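Thiamine pyrophosphokinase (Saccharomyces cerevisiae, PDB 1IG0) catalyses the transfer of pyrophosphate from ATP to thiamine, yielding thiamine diphosphate and AMP, and works as a homodimer. Local coordinates at residues B[21-26]-B[229-234]; B[39-44]-B[56-61]; B[184-189]-B[216-221]; B[205-210]-B[303-308]. All blocks are in the same frame, centred on the assembly; numbering follows the deposited sequence.

Contact 1 of 4, residues B[21-26]-B[229-234]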
loop_
_atom_site.group_PDB
_atom_site.type_symbol
_atom_site.label_atom_id
_atom_site.label_comp_id
_atom_site.label_asym_id
_atom_site.label_seq_id
_atom_site.Cartn_x
_atom_site.Cartn_y
_atom_site.Cartn_z
ATOM N N ILE B 21 -28.777 10.239 -1.870
ATOM C CA ILE B 21 -27.471 10.568 -2.412
ATOM C C ILE B 21 -26.955 11.841 -1.768
ATOM O O ILE B 21 -27.526 12.920 -1.924
ATOM C CB ILE B 21 -27.557 10.757 -3.936
ATOM C CG1 ILE B 21 -28.067 9.460 -4.572
ATOM C CG2 ILE B 21 -26.198 11.138 -4.501
ATOM C CD1 ILE B 21 -28.482 9.602 -6.024
ATOM N N ARG B 22 -25.860 11.705 -1.043
ATOM C CA ARG B 22 -25.272 12.832 -0.363
ATOM C C ARG B 22 -24.143 13.508 -1.132
ATOM O O ARG B 22 -23.757 14.628 -0.821
ATOM C CB ARG B 22 -24.751 12.365 0.970
ATOM C CG ARG B 22 -24.189 13.480 1.758
ATOM C CD ARG B 22 -23.317 12.905 2.837
ATOM N NE ARG B 22 -22.730 13.902 3.738
ATOM C CZ ARG B 22 -21.956 13.625 4.781
ATOM N NH1 ARG B 22 -21.665 12.372 5.077
ATOM N NH2 ARG B 22 -21.444 14.611 5.506
ATOM N N ASN B 23 -23.603 12.793 -2.112
ATOM C CA ASN B 23 -22.527 13.304 -2.940
ATOM C C ASN B 23 -22.465 12.613 -4.292
ATOM O O ASN B 23 -22.634 11.385 -4.358
ATOM C CB ASN B 23 -21.173 13.140 -2.242
ATOM C CG ASN B 23 -21.054 13.988 -1.006
ATOM O OD1 ASN B 23 -21.049 15.216 -1.078
ATOM N ND2 ASN B 23 -20.968 13.338 0.146
ATOM N N LYS B 24 -22.266 13.399 -5.364
ATOM C CA LYS B 24 -22.120 12.863 -6.730
ATOM C C LYS B 24 -20.751 13.265 -7.274
ATOM O O LYS B 24 -20.269 14.378 -7.046
ATOM C CB LYS B 24 -23.206 13.392 -7.675
ATOM C CG LYS B 24 -24.551 12.728 -7.492
ATOM C CD LYS B 24 -25.484 13.208 -8.585
ATOM C CE LYS B 24 -26.845 12.533 -8.557
ATOM N NZ LYS B 24 -27.683 12.865 -9.752
ATOM N N MET B 25 -20.115 12.345 -7.982
ATOM C CA MET B 25 -18.813 12.629 -8.568
ATOM C C MET B 25 -18.549 11.784 -9.807
ATOM O O MET B 25 -18.978 10.636 -9.886
ATOM C CB MET B 25 -17.696 12.391 -7.551
ATOM C CG MET B 25 -17.628 10.966 -7.054
ATOM S SD MET B 25 -15.995 10.231 -7.215
ATOM C CE MET B 25 -16.131 9.448 -8.821
ATOM N N ASN B 26 -17.848 12.362 -10.778
ATOM C CA ASN B 26 -17.517 11.651 -12.007
ATOM C C ASN B 26 -16.039 11.289 -11.929
ATOM O O ASN B 26 -15.215 12.120 -11.550
ATOM C CB ASN B 26 -17.784 12.539 -13.227
ATOM C CG ASN B 26 -17.745 11.767 -14.534
ATOM O OD1 ASN B 26 -16.722 11.185 -14.896
ATOM N ND2 ASN B 26 -18.864 11.758 -15.249
ATOM N N LEU B 229 -10.845 9.192 -1.590
ATOM C CA LEU B 229 -11.770 8.972 -0.489
ATOM C C LEU B 229 -13.232 9.107 -0.882
ATOM O O LEU B 229 -13.605 9.984 -1.664
ATOM C CB LEU B 229 -11.450 9.934 0.660
ATOM C CG LEU B 229 -12.212 9.727 1.973
ATOM C CD1 LEU B 229 -11.344 10.160 3.142
ATOM C CD2 LEU B 229 -13.518 10.503 1.945
ATOM N N ILE B 230 -14.046 8.214 -0.331
ATOM C CA ILE B 230 -15.482 8.197 -0.563
ATOM C C ILE B 230 -16.165 8.651 0.726
ATOM O O ILE B 230 -16.041 8.003 1.766
ATOM C CB ILE B 230 -15.965 6.770 -0.925
ATOM C CG1 ILE B 230 -15.497 6.407 -2.336
ATOM C CG2 ILE B 230 -17.479 6.675 -0.798
ATOM C CD1 ILE B 230 -16.044 7.315 -3.418
ATOM N N LYS B 231 -16.873 9.773 0.661
ATOM C CA LYS B 231 -17.566 10.297 1.832
ATOM C C LYS B 231 -18.704 9.372 2.258
ATOM O O LYS B 231 -19.348 8.722 1.435
ATOM C CB LYS B 231 -18.116 11.697 1.546
ATOM C CG LYS B 231 -17.054 12.779 1.346
ATOM C CD LYS B 231 -16.707 13.520 2.637
ATOM C CE LYS B 231 -15.562 12.881 3.422
ATOM N NZ LYS B 231 -15.281 13.616 4.702
ATOM N N LYS B 232 -18.937 9.329 3.563
ATOM C CA LYS B 232 -19.972 8.501 4.168
ATOM C C LYS B 232 -21.390 8.925 3.788
ATOM O O LYS B 232 -21.603 9.995 3.223
ATOM C CB LYS B 232 -19.838 8.578 5.688
ATOM C CG LYS B 232 -19.942 10.012 6.196
ATOM C CD LYS B 232 -19.805 10.126 7.703
ATOM C CE LYS B 232 -19.916 11.585 8.124
ATOM N NZ LYS B 232 -19.849 11.767 9.597
ATOM N N ASN B 233 -22.348 8.062 4.112
ATOM C CA ASN B 233 -23.768 8.316 3.888
ATOM C C ASN B 233 -24.308 8.389 2.461
ATOM O O ASN B 233 -25.376 8.959 2.232
ATOM C CB ASN B 233 -24.163 9.579 4.651
ATOM C CG ASN B 233 -23.989 9.426 6.149
ATOM O OD1 ASN B 233 -23.825 10.412 6.865
ATOM N ND2 ASN B 233 -24.035 8.188 6.634
ATOM N N GLY B 234 -23.590 7.818 1.502
ATOM C CA GLY B 234 -24.092 7.819 0.139
ATOM C C GLY B 234 -23.377 8.675 -0.883
ATOM O O GLY B 234 -23.559 9.891 -0.924
#
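R22 and N23 meet G234 through the backbone, where strand 23-26 begins beside the turn that follows strand 225-230. This turn leads the chain from the large mixed sheet into strand 235-238 of the five-stranded sheet. Strand 23-26 is an edge strand of that sheet within the chain and runs parallel to 235-238. The carbonyl G234 O takes two amides. R22 N donates to it at 2.9 Å, and N23 N adds a weak bond at 3.1 Å. G234 needs to be glycine: at its backbone angles a CB would press on the carbonyl oxygen of N233.

The side chains meet at the surface. R22 has CG anti to its backbone N (chi1 -177°) and stays extended to NE, which carries the guanidinium across the turn. K232 CG lies at the guanidinium edge, and N233 OD1 is near NH1 without bonding to it. Next in the chain, the amide ND2 of N23 lies 3.6 Å from K231 CB. K231 NZ forms a salt bridge with D303 and a hydrogen bond with S210. R22 NH1 donates to K232 O at 3.0 Å, reaching that oxygen from above the carbonyl plane, 64° out of it.

Contact 2 of 4, residues B[39-44]-B[56-61]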
loop_
_atom_site.group_PDB
_atom_site.type_symbol
_atom_site.label_atom_id
_atom_site.label_comp_id
_atom_site.label_asym_id
_atom_site.label_seq_id
_atom_site.Cartn_x
_atom_site.Cartn_y
_atom_site.Cartn_z
ATOM N N SER B 39 -6.384 23.968 -9.069
ATOM C CA SER B 39 -5.850 22.633 -9.293
ATOM C C SER B 39 -4.346 22.567 -9.094
ATOM O O SER B 39 -3.635 23.557 -9.273
ATOM C CB SER B 39 -6.203 22.161 -10.704
ATOM O OG SER B 39 -5.690 23.049 -11.678
ATOM N N THR B 40 -3.869 21.385 -8.726
ATOM C CA THR B 40 -2.450 21.182 -8.497
ATOM C C THR B 40 -2.035 19.753 -8.804
ATOM O O THR B 40 -2.765 18.803 -8.518
ATOM C CB THR B 40 -2.064 21.473 -7.024
ATOM O OG1 THR B 40 -2.380 22.832 -6.702
ATOM C CG2 THR B 40 -0.572 21.237 -6.801
ATOM N N LEU B 41 -0.860 19.618 -9.404
ATOM C CA LEU B 41 -0.296 18.311 -9.703
ATOM C C LEU B 41 0.863 18.177 -8.726
ATOM O O LEU B 41 1.841 18.921 -8.807
ATOM C CB LEU B 41 0.228 18.248 -11.137
ATOM C CG LEU B 41 0.986 16.963 -11.496
ATOM C CD1 LEU B 41 0.061 15.757 -11.352
ATOM C CD2 LEU B 41 1.524 17.065 -12.919
ATOM N N LEU B 42 0.744 17.242 -7.793
ATOM C CA LEU B 42 1.782 17.034 -6.796
ATOM C C LEU B 42 2.638 15.824 -7.124
ATOM O O LEU B 42 2.127 14.716 -7.283
ATOM C CB LEU B 42 1.148 16.852 -5.416
ATOM C CG LEU B 42 2.071 16.477 -4.255
ATOM C CD1 LEU B 42 3.131 17.553 -4.063
ATOM C CD2 LEU B 42 1.239 16.304 -2.990
ATOM N N ILE B 43 3.943 16.045 -7.222
ATOM C CA ILE B 43 4.875 14.967 -7.522
ATOM C C ILE B 43 5.659 14.619 -6.267
ATOM O O ILE B 43 6.384 15.454 -5.729
ATOM C CB ILE B 43 5.870 15.369 -8.629
ATOM C CG1 ILE B 43 5.103 15.811 -9.877
ATOM C CG2 ILE B 43 6.780 14.187 -8.970
ATOM C CD1 ILE B 43 5.994 16.296 -11.009
ATOM N N LEU B 44 5.504 13.384 -5.803
ATOM C CA LEU B 44 6.202 12.927 -4.610
ATOM C C LEU B 44 7.502 12.221 -4.988
ATOM O O LEU B 44 7.718 11.886 -6.155
ATOM C CB LEU B 44 5.285 12.015 -3.793
ATOM C CG LEU B 44 4.029 12.761 -3.322
ATOM C CD1 LEU B 44 3.048 11.801 -2.682
ATOM C CD2 LEU B 44 4.432 13.862 -2.349
ATOM N N TYR B 56 1.934 14.769 -20.133
ATOM C CA TYR B 56 1.785 16.062 -20.790
ATOM C C TYR B 56 0.376 16.612 -20.600
ATOM O O TYR B 56 0.189 17.801 -20.342
ATOM C CB TYR B 56 2.059 15.925 -22.291
ATOM C CG TYR B 56 3.416 15.358 -22.647
ATOM C CD1 TYR B 56 3.608 14.676 -23.849
ATOM C CD2 TYR B 56 4.510 15.510 -21.795
ATOM C CE1 TYR B 56 4.854 14.157 -24.194
ATOM C CE2 TYR B 56 5.762 14.997 -22.133
ATOM C CZ TYR B 56 5.926 14.321 -23.333
ATOM O OH TYR B 56 7.154 13.803 -23.673
ATOM N N LYS B 57 -0.611 15.733 -20.738
ATOM C CA LYS B 57 -2.012 16.115 -20.605
ATOM C C LYS B 57 -2.391 16.502 -19.180
ATOM O O LYS B 57 -3.017 17.539 -18.956
ATOM C CB LYS B 57 -2.912 14.971 -21.080
ATOM C CG LYS B 57 -4.390 15.317 -21.093
ATOM C CD LYS B 57 -4.651 16.536 -21.964
ATOM C CE LYS B 57 -6.129 16.875 -22.022
ATOM N NZ LYS B 57 -6.382 18.077 -22.864
ATOM N N ILE B 58 -2.021 15.663 -18.220
ATOM C CA ILE B 58 -2.325 15.928 -16.821
ATOM C C ILE B 58 -1.628 17.204 -16.359
ATOM O O ILE B 58 -2.153 17.949 -15.532
ATOM C CB ILE B 58 -1.889 14.744 -15.932
ATOM C CG1 ILE B 58 -2.807 13.547 -16.198
ATOM C CG2 ILE B 58 -1.920 15.146 -14.466
ATOM C CD1 ILE B 58 -2.397 12.286 -15.480
ATOM N N TRP B 59 -0.442 17.452 -16.899
ATOM C CA TRP B 59 0.305 18.652 -16.546
ATOM C C TRP B 59 -0.449 19.876 -17.063
ATOM O O TRP B 59 -0.617 20.866 -16.351
ATOM C CB TRP B 59 1.710 18.595 -17.156
ATOM C CG TRP B 59 2.582 19.765 -16.797
ATOM C CD1 TRP B 59 2.509 21.031 -17.304
ATOM C CD2 TRP B 59 3.657 19.774 -15.848
ATOM N NE1 TRP B 59 3.473 21.829 -16.730
ATOM C CE2 TRP B 59 4.190 21.083 -15.831
ATOM C CE3 TRP B 59 4.218 18.805 -15.005
ATOM C CZ2 TRP B 59 5.264 21.446 -15.011
ATOM C CZ3 TRP B 59 5.289 19.166 -14.187
ATOM C CH2 TRP B 59 5.796 20.479 -14.195
ATOM N N LYS B 60 -0.915 19.795 -18.304
ATOM C CA LYS B 60 -1.651 20.893 -18.917
ATOM C C LYS B 60 -3.000 21.116 -18.234
ATOM O O LYS B 60 -3.505 22.238 -18.191
ATOM C CB LYS B 60 -1.866 20.610 -20.407
ATOM C CG LYS B 60 -2.460 21.774 -21.187
ATOM C CD LYS B 60 -2.554 21.457 -22.675
ATOM C CE LYS B 60 -3.018 22.668 -23.477
ATOM N NZ LYS B 60 -4.362 23.144 -23.043
ATOM N N LEU B 61 -3.578 20.044 -17.698
ATOM C CA LEU B 61 -4.874 20.124 -17.031
ATOM C C LEU B 61 -4.820 20.683 -15.613
ATOM O O LEU B 61 -5.859 20.965 -15.014
ATOM C CB LEU B 61 -5.537 18.745 -17.003
ATOM C CG LEU B 61 -6.109 18.231 -18.323
ATOM C CD1 LEU B 61 -6.616 16.809 -18.143
ATOM C CD2 LEU B 61 -7.233 19.149 -18.778
#
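L41 sits between I58 and W59 and carries most of the contact between strand 38-43 and helix 52-61. Both belong to a beta-alpha-beta unit that ends in strand 64-68. The axes of 39-43 and 56-61 come within 8.3 Å, with 135° between their directions.

The apolar contacts are made by branch ends. With CG anti to the backbone N (chi1 173°), L41 presents its two methyls to the helix, and each meets a different side chain. CD1 meets I58 CG2 at 3.7 Å. CD2 meets W59 CE3 at 3.8 Å and also lies near W59 CA. L41 crosses both helix side chains at about a right angle. The methyl pair thus fits between the I58 branch and the indole. Farther along the strand, I43 CD1 approaches the indole at its edge, near the ring plane, 4.3 Å from W59 CZ3. This is the longest of the three apolar contacts.

No hydrogen bond joins the two segments. S39 OG comes only to 3.9 Å from L61 O. Its hydrogen bond is with D63 N, so this hydroxyl ties the start of the strand to the link between the helix and strand 64-68.

Other parts of the fold surround the pair. W59 also has a cation-pi contact with K65 and an edge-to-face contact with Y89. I58 continues onto L187. T40 and L42 are turned to the other side of the sheet, toward helix 126-139. Strand 38-43 itself lies between parallel strands 64-68 and 184-189, with helix 52-61 packed against the face that bears L41.

Contact 3 of 4, residues B[184-189]-B[216-221]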
loop_
_atom_site.group_PDB
_atom_site.type_symbol
_atom_site.label_atom_id
_atom_site.label_comp_id
_atom_site.label_asym_id
_atom_site.label_seq_id
_atom_site.Cartn_x
_atom_site.Cartn_y
_atom_site.Cartn_z
ATOM N N ILE B 184 -9.699 22.821 -4.284
ATOM C CA ILE B 184 -8.404 22.564 -4.901
ATOM C C ILE B 184 -8.339 21.112 -5.352
ATOM O O ILE B 184 -8.237 20.202 -4.527
ATOM C CB ILE B 184 -7.240 22.818 -3.917
ATOM C CG1 ILE B 184 -7.251 24.276 -3.457
ATOM C CG2 ILE B 184 -5.909 22.491 -4.588
ATOM C CD1 ILE B 184 -6.182 24.599 -2.420
ATOM N N SER B 185 -8.417 20.897 -6.661
ATOM C CA SER B 185 -8.340 19.550 -7.211
ATOM C C SER B 185 -6.868 19.155 -7.191
ATOM O O SER B 185 -6.054 19.718 -7.924
ATOM C CB SER B 185 -8.878 19.521 -8.642
ATOM O OG SER B 185 -8.880 18.198 -9.149
ATOM N N LEU B 186 -6.536 18.185 -6.345
ATOM C CA LEU B 186 -5.158 17.735 -6.189
ATOM C C LEU B 186 -4.910 16.313 -6.691
ATOM O O LEU B 186 -5.494 15.354 -6.188
ATOM C CB LEU B 186 -4.769 17.839 -4.712
ATOM C CG LEU B 186 -3.377 17.406 -4.255
ATOM C CD1 LEU B 186 -2.316 18.289 -4.896
ATOM C CD2 LEU B 186 -3.306 17.493 -2.734
ATOM N N LEU B 187 -4.040 16.189 -7.689
ATOM C CA LEU B 187 -3.691 14.890 -8.253
ATOM C C LEU B 187 -2.243 14.615 -7.863
ATOM O O LEU B 187 -1.355 15.412 -8.162
ATOM C CB LEU B 187 -3.834 14.913 -9.778
ATOM C CG LEU B 187 -3.694 13.570 -10.501
ATOM C CD1 LEU B 187 -4.796 12.620 -10.045
ATOM C CD2 LEU B 187 -3.771 13.790 -12.004
ATOM N N ALA B 188 -2.003 13.489 -7.198
ATOM C CA ALA B 188 -0.655 13.155 -6.750
ATOM C C ALA B 188 -0.017 11.963 -7.453
ATOM O O ALA B 188 -0.663 10.945 -7.702
ATOM C CB ALA B 188 -0.658 12.923 -5.242
ATOM N N LEU B 189 1.270 12.107 -7.755
ATOM C CA LEU B 189 2.046 11.064 -8.411
ATOM C C LEU B 189 3.168 10.606 -7.479
ATOM O O LEU B 189 3.780 11.422 -6.790
ATOM C CB LEU B 189 2.665 11.594 -9.710
ATOM C CG LEU B 189 1.747 12.013 -10.863
ATOM C CD1 LEU B 189 2.573 12.680 -11.961
ATOM C CD2 LEU B 189 1.016 10.796 -11.411
ATOM N N PHE B 216 -9.728 20.613 -0.105
ATOM C CA PHE B 216 -8.857 19.795 -0.941
ATOM C C PHE B 216 -9.627 18.583 -1.450
ATOM O O PHE B 216 -10.480 18.038 -0.748
ATOM C CB PHE B 216 -7.653 19.267 -0.150
ATOM C CG PHE B 216 -6.484 20.209 -0.090
ATOM C CD1 PHE B 216 -6.162 20.863 1.095
ATOM C CD2 PHE B 216 -5.673 20.401 -1.205
ATOM C CE1 PHE B 216 -5.044 21.696 1.171
ATOM C CE2 PHE B 216 -4.552 21.231 -1.143
ATOM C CZ PHE B 216 -4.237 21.879 0.049
ATOM N N LYS B 217 -9.317 18.171 -2.673
ATOM C CA LYS B 217 -9.929 16.997 -3.281
ATOM C C LYS B 217 -8.742 16.204 -3.810
ATOM O O LYS B 217 -8.321 16.371 -4.956
ATOM C CB LYS B 217 -10.854 17.388 -4.432
ATOM C CG LYS B 217 -11.934 18.393 -4.064
ATOM C CD LYS B 217 -12.950 18.517 -5.189
ATOM C CE LYS B 217 -12.267 18.810 -6.517
ATOM N NZ LYS B 217 -13.191 18.623 -7.670
ATOM N N LEU B 218 -8.202 15.349 -2.950
ATOM C CA LEU B 218 -7.033 14.548 -3.278
ATOM C C LEU B 218 -7.304 13.197 -3.926
ATOM O O LEU B 218 -8.211 12.464 -3.532
ATOM C CB LEU B 218 -6.191 14.340 -2.016
ATOM C CG LEU B 218 -5.020 13.354 -2.078
ATOM C CD1 LEU B 218 -3.973 13.830 -3.075
ATOM C CD2 LEU B 218 -4.408 13.216 -0.692
ATOM N N CYS B 219 -6.491 12.875 -4.925
ATOM C CA CYS B 219 -6.595 11.603 -5.624
ATOM C C CYS B 219 -5.209 11.167 -6.069
ATOM O O CYS B 219 -4.441 11.967 -6.601
ATOM C CB CYS B 219 -7.502 11.720 -6.851
ATOM S SG CYS B 219 -7.711 10.163 -7.768
ATOM N N TYR B 220 -4.889 9.899 -5.844
ATOM C CA TYR B 220 -3.595 9.374 -6.246
ATOM C C TYR B 220 -3.727 8.643 -7.563
ATOM O O TYR B 220 -4.703 7.927 -7.790
ATOM C CB TYR B 220 -3.039 8.396 -5.207
ATOM C CG TYR B 220 -2.703 9.025 -3.880
ATOM C CD1 TYR B 220 -3.628 9.041 -2.838
ATOM C CD2 TYR B 220 -1.468 9.635 -3.676
ATOM C CE1 TYR B 220 -3.330 9.655 -1.623
ATOM C CE2 TYR B 220 -1.161 10.250 -2.468
ATOM C CZ TYR B 220 -2.095 10.258 -1.446
ATOM O OH TYR B 220 -1.795 10.868 -0.252
ATOM N N MET B 221 -2.750 8.845 -8.435
ATOM C CA MET B 221 -2.723 8.159 -9.713
ATOM C C MET B 221 -1.446 7.342 -9.705
ATOM O O MET B 221 -0.349 7.888 -9.588
ATOM C CB MET B 221 -2.696 9.140 -10.880
ATOM C CG MET B 221 -2.571 8.436 -12.223
ATOM S SD MET B 221 -2.572 9.552 -13.632
ATOM C CE MET B 221 -4.305 9.768 -13.893
#
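Strands 184-189 and 216-221 are the two parallel strands of a beta-alpha-beta unit joined by helix 196-212. They are neighbours in the large mixed sheet, and their axes are 19° apart. Five backbone hydrogen bonds join them. In chain order, I184 O receives K217 N, L186 N donates to K217 O, and L186 O receives C219 N. A188 N then donates to C219 O at 2.9 Å, and A188 O receives M221 N at 3.1 Å. The last three run nearly along the C=O axis.

One face carries I184, L186, A188, F216, L218 and Y220. I184 CD1 lies over a face of the F216 ring, while I184 CG2 reaches F216 CE2 at 3.9 Å. L186 CD2 touches both F216 CD2, at 4.0 Å, and L218 CD1, at 3.7 Å. With an alanine at F216, I184 and L186 would probably face a gap where the ring now packs. A188 is small, and its CB meets Y220 CD2 at 3.7 Å. Y220 OH bonds to S202 O of the connecting helix.

On the other face L187 CD1 reaches M221 CB at 4.1 Å. K217 runs past S185 to a salt bridge with E37. Paired parallel strands with an intervening helix packed on one face are typical of the alpha-beta-alpha catalytic domain of this family.

Contact 4 of 4, residues B[205-210]-B[303-308]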
loop_
_atom_site.group_PDB
_atom_site.type_symbol
_atom_site.label_atom_id
_atom_site.label_comp_id
_atom_site.label_asym_id
_atom_site.label_seq_id
_atom_site.Cartn_x
_atom_site.Cartn_y
_atom_site.Cartn_z
ATOM N N GLN B 205 -3.346 11.075 4.511
ATOM C CA GLN B 205 -3.651 12.379 3.926
ATOM C C GLN B 205 -5.090 12.452 3.421
ATOM O O GLN B 205 -5.747 13.485 3.547
ATOM C CB GLN B 205 -2.690 12.681 2.772
ATOM C CG GLN B 205 -1.258 13.013 3.186
ATOM C CD GLN B 205 -1.135 14.360 3.885
ATOM O OE1 GLN B 205 -1.953 15.257 3.679
ATOM N NE2 GLN B 205 -0.092 14.515 4.697
ATOM N N LEU B 206 -5.576 11.361 2.837
ATOM C CA LEU B 206 -6.946 11.330 2.334
ATOM C C LEU B 206 -7.925 11.596 3.476
ATOM O O LEU B 206 -8.896 12.340 3.318
ATOM C CB LEU B 206 -7.251 9.972 1.691
ATOM C CG LEU B 206 -6.558 9.698 0.353
ATOM C CD1 LEU B 206 -6.742 8.243 -0.043
ATOM C CD2 LEU B 206 -7.125 10.624 -0.713
ATOM N N TYR B 207 -7.656 10.989 4.628
ATOM C CA TYR B 207 -8.508 11.160 5.801
ATOM C C TYR B 207 -8.325 12.518 6.477
ATOM O O TYR B 207 -9.302 13.212 6.759
ATOM C CB TYR B 207 -8.242 10.060 6.833
ATOM C CG TYR B 207 -8.738 8.681 6.446
ATOM C CD1 TYR B 207 -7.856 7.706 5.986
ATOM C CD2 TYR B 207 -10.089 8.343 6.568
ATOM C CE1 TYR B 207 -8.302 6.423 5.659
ATOM C CE2 TYR B 207 -10.547 7.064 6.243
ATOM C CZ TYR B 207 -9.648 6.108 5.791
ATOM O OH TYR B 207 -10.094 4.840 5.485
ATOM N N THR B 208 -7.075 12.900 6.736
ATOM C CA THR B 208 -6.795 14.169 7.408
ATOM C C THR B 208 -7.206 15.415 6.626
ATOM O O THR B 208 -7.748 16.357 7.204
ATOM C CB THR B 208 -5.301 14.289 7.791
ATOM O OG1 THR B 208 -4.489 14.197 6.615
ATOM C CG2 THR B 208 -4.915 13.186 8.761
ATOM N N LEU B 209 -6.942 15.435 5.324
ATOM C CA LEU B 209 -7.322 16.587 4.512
ATOM C C LEU B 209 -8.841 16.712 4.489
ATOM O O LEU B 209 -9.386 17.810 4.564
ATOM C CB LEU B 209 -6.801 16.439 3.081
ATOM C CG LEU B 209 -5.288 16.570 2.881
ATOM C CD1 LEU B 209 -4.943 16.349 1.415
ATOM C CD2 LEU B 209 -4.825 17.951 3.334
ATOM N N SER B 210 -9.516 15.575 4.383
ATOM C CA SER B 210 -10.972 15.545 4.351
ATOM C C SER B 210 -11.548 16.126 5.640
ATOM O O SER B 210 -12.618 16.739 5.643
ATOM C CB SER B 210 -11.453 14.105 4.175
ATOM O OG SER B 210 -12.864 14.047 4.117
ATOM N N ASP B 303 -16.327 7.421 6.264
ATOM C CA ASP B 303 -15.576 7.569 5.022
ATOM C C ASP B 303 -14.709 6.339 4.796
ATOM O O ASP B 303 -14.220 5.731 5.748
ATOM C CB ASP B 303 -14.660 8.799 5.063
ATOM C CG ASP B 303 -15.418 10.096 5.258
ATOM O OD1 ASP B 303 -16.628 10.139 4.956
ATOM O OD2 ASP B 303 -14.787 11.083 5.697
ATOM N N ILE B 304 -14.529 5.968 3.534
ATOM C CA ILE B 304 -13.688 4.829 3.196
ATOM C C ILE B 304 -12.838 5.189 1.988
ATOM O O ILE B 304 -13.109 6.174 1.300
ATOM C CB ILE B 304 -14.512 3.569 2.844
ATOM C CG1 ILE B 304 -15.282 3.789 1.541
ATOM C CG2 ILE B 304 -15.460 3.230 3.984
ATOM C CD1 ILE B 304 -15.745 2.491 0.887
ATOM N N ILE B 305 -11.807 4.393 1.735
ATOM C CA ILE B 305 -10.935 4.625 0.595
ATOM C C ILE B 305 -11.369 3.708 -0.539
ATOM O O ILE B 305 -11.682 2.540 -0.317
ATOM C CB ILE B 305 -9.463 4.314 0.930
ATOM C CG1 ILE B 305 -9.024 5.123 2.154
ATOM C CG2 ILE B 305 -8.579 4.631 -0.271
ATOM C CD1 ILE B 305 -9.141 6.631 1.983
ATOM N N LEU B 306 -11.395 4.246 -1.752
ATOM C CA LEU B 306 -11.779 3.469 -2.918
ATOM C C LEU B 306 -10.636 3.495 -3.915
ATOM O O LEU B 306 -10.012 4.534 -4.136
ATOM C CB LEU B 306 -13.031 4.063 -3.568
ATOM C CG LEU B 306 -13.594 3.322 -4.781
ATOM C CD1 LEU B 306 -14.256 2.033 -4.331
ATOM C CD2 LEU B 306 -14.598 4.204 -5.491
ATOM N N ASN B 307 -10.341 2.341 -4.494
ATOM C CA ASN B 307 -9.298 2.272 -5.497
ATOM C C ASN B 307 -10.000 1.803 -6.758
ATOM O O ASN B 307 -10.804 0.869 -6.725
ATOM C CB ASN B 307 -8.192 1.292 -5.086
ATOM C CG ASN B 307 -8.526 -0.149 -5.417
ATOM O OD1 ASN B 307 -8.152 -0.660 -6.475
ATOM N ND2 ASN B 307 -9.238 -0.811 -4.516
ATOM N N VAL B 308 -9.730 2.484 -7.863
ATOM C CA VAL B 308 -10.336 2.126 -9.131
ATOM C C VAL B 308 -9.217 1.808 -10.101
ATOM O O VAL B 308 -8.418 2.678 -10.452
ATOM C CB VAL B 308 -11.193 3.278 -9.697
ATOM C CG1 VAL B 308 -11.737 2.898 -11.068
ATOM C CG2 VAL B 308 -12.337 3.589 -8.741
HETATM O O HOH W 1 -12.273 3.569 6.659
#
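L206 and Y207 of helix 205-210 face I305 of strand 304-308, the two axes passing 9.7 Å apart with 129° between their directions. The I305 CD1 methyl wedges between the two helix side chains. It touches L206 CD1 at 3.5 Å. It also makes an off-centre CH-pi contact with Y207, 4.2 Å from the ring centroid. I305 CG1, anti to the carbonyl carbon (chi1 -55°), is directed at the phenol end and lies 3.5 Å from Y207 OH; the two side chains cross at a slant.

The phenol has a polar task too. Y207 OH donates to a water at 2.8 Å, and that water donates to D303 O at 3.0 Å. D303 O also lies at the ring edge, in its plane. A phenylalanine here would probably leave the water without its phenol donor, and so lose the bridge to D303 O. S210 OG and D303 OD2 do not bond each other, but K231 NZ hydrogen-bonds the first and forms a salt bridge with the second. D303 OD1 accepts from K232 N. Y207 also packs on V279 of the second subunit.

The contact sets a helix of the catalytic domain on a strand that lies antiparallel between 225-230 and 248-254. It is helix-on-sheet packing where the alpha-beta-alpha part of the fold meets the beta sandwich.

How the contacts relate
Leaving the N terminus, the chain enters contact 1 at 21-26 and returns to close that long loop only at 229-234. Contacts 2 and 3 are both nested within it and follow one another in series. Contact 2 closes a short loop, 39-44 to 56-61; contact 3 closes 184-189 to 216-221. They touch, since strands 38-43 and 184-189 are neighbours in the large sheet. Contact 4 starts at 205-210, between the strands of contact 3, and ends at 303-308, so it crosses contacts 3 and 1. L206 packs on L218 and Y220 of contact 3. K231 links contact 1 to S210 and D303. Contacts 2 and 3 hold the alpha-beta-alpha part together; contacts 1 and 4 join it to the later beta strands.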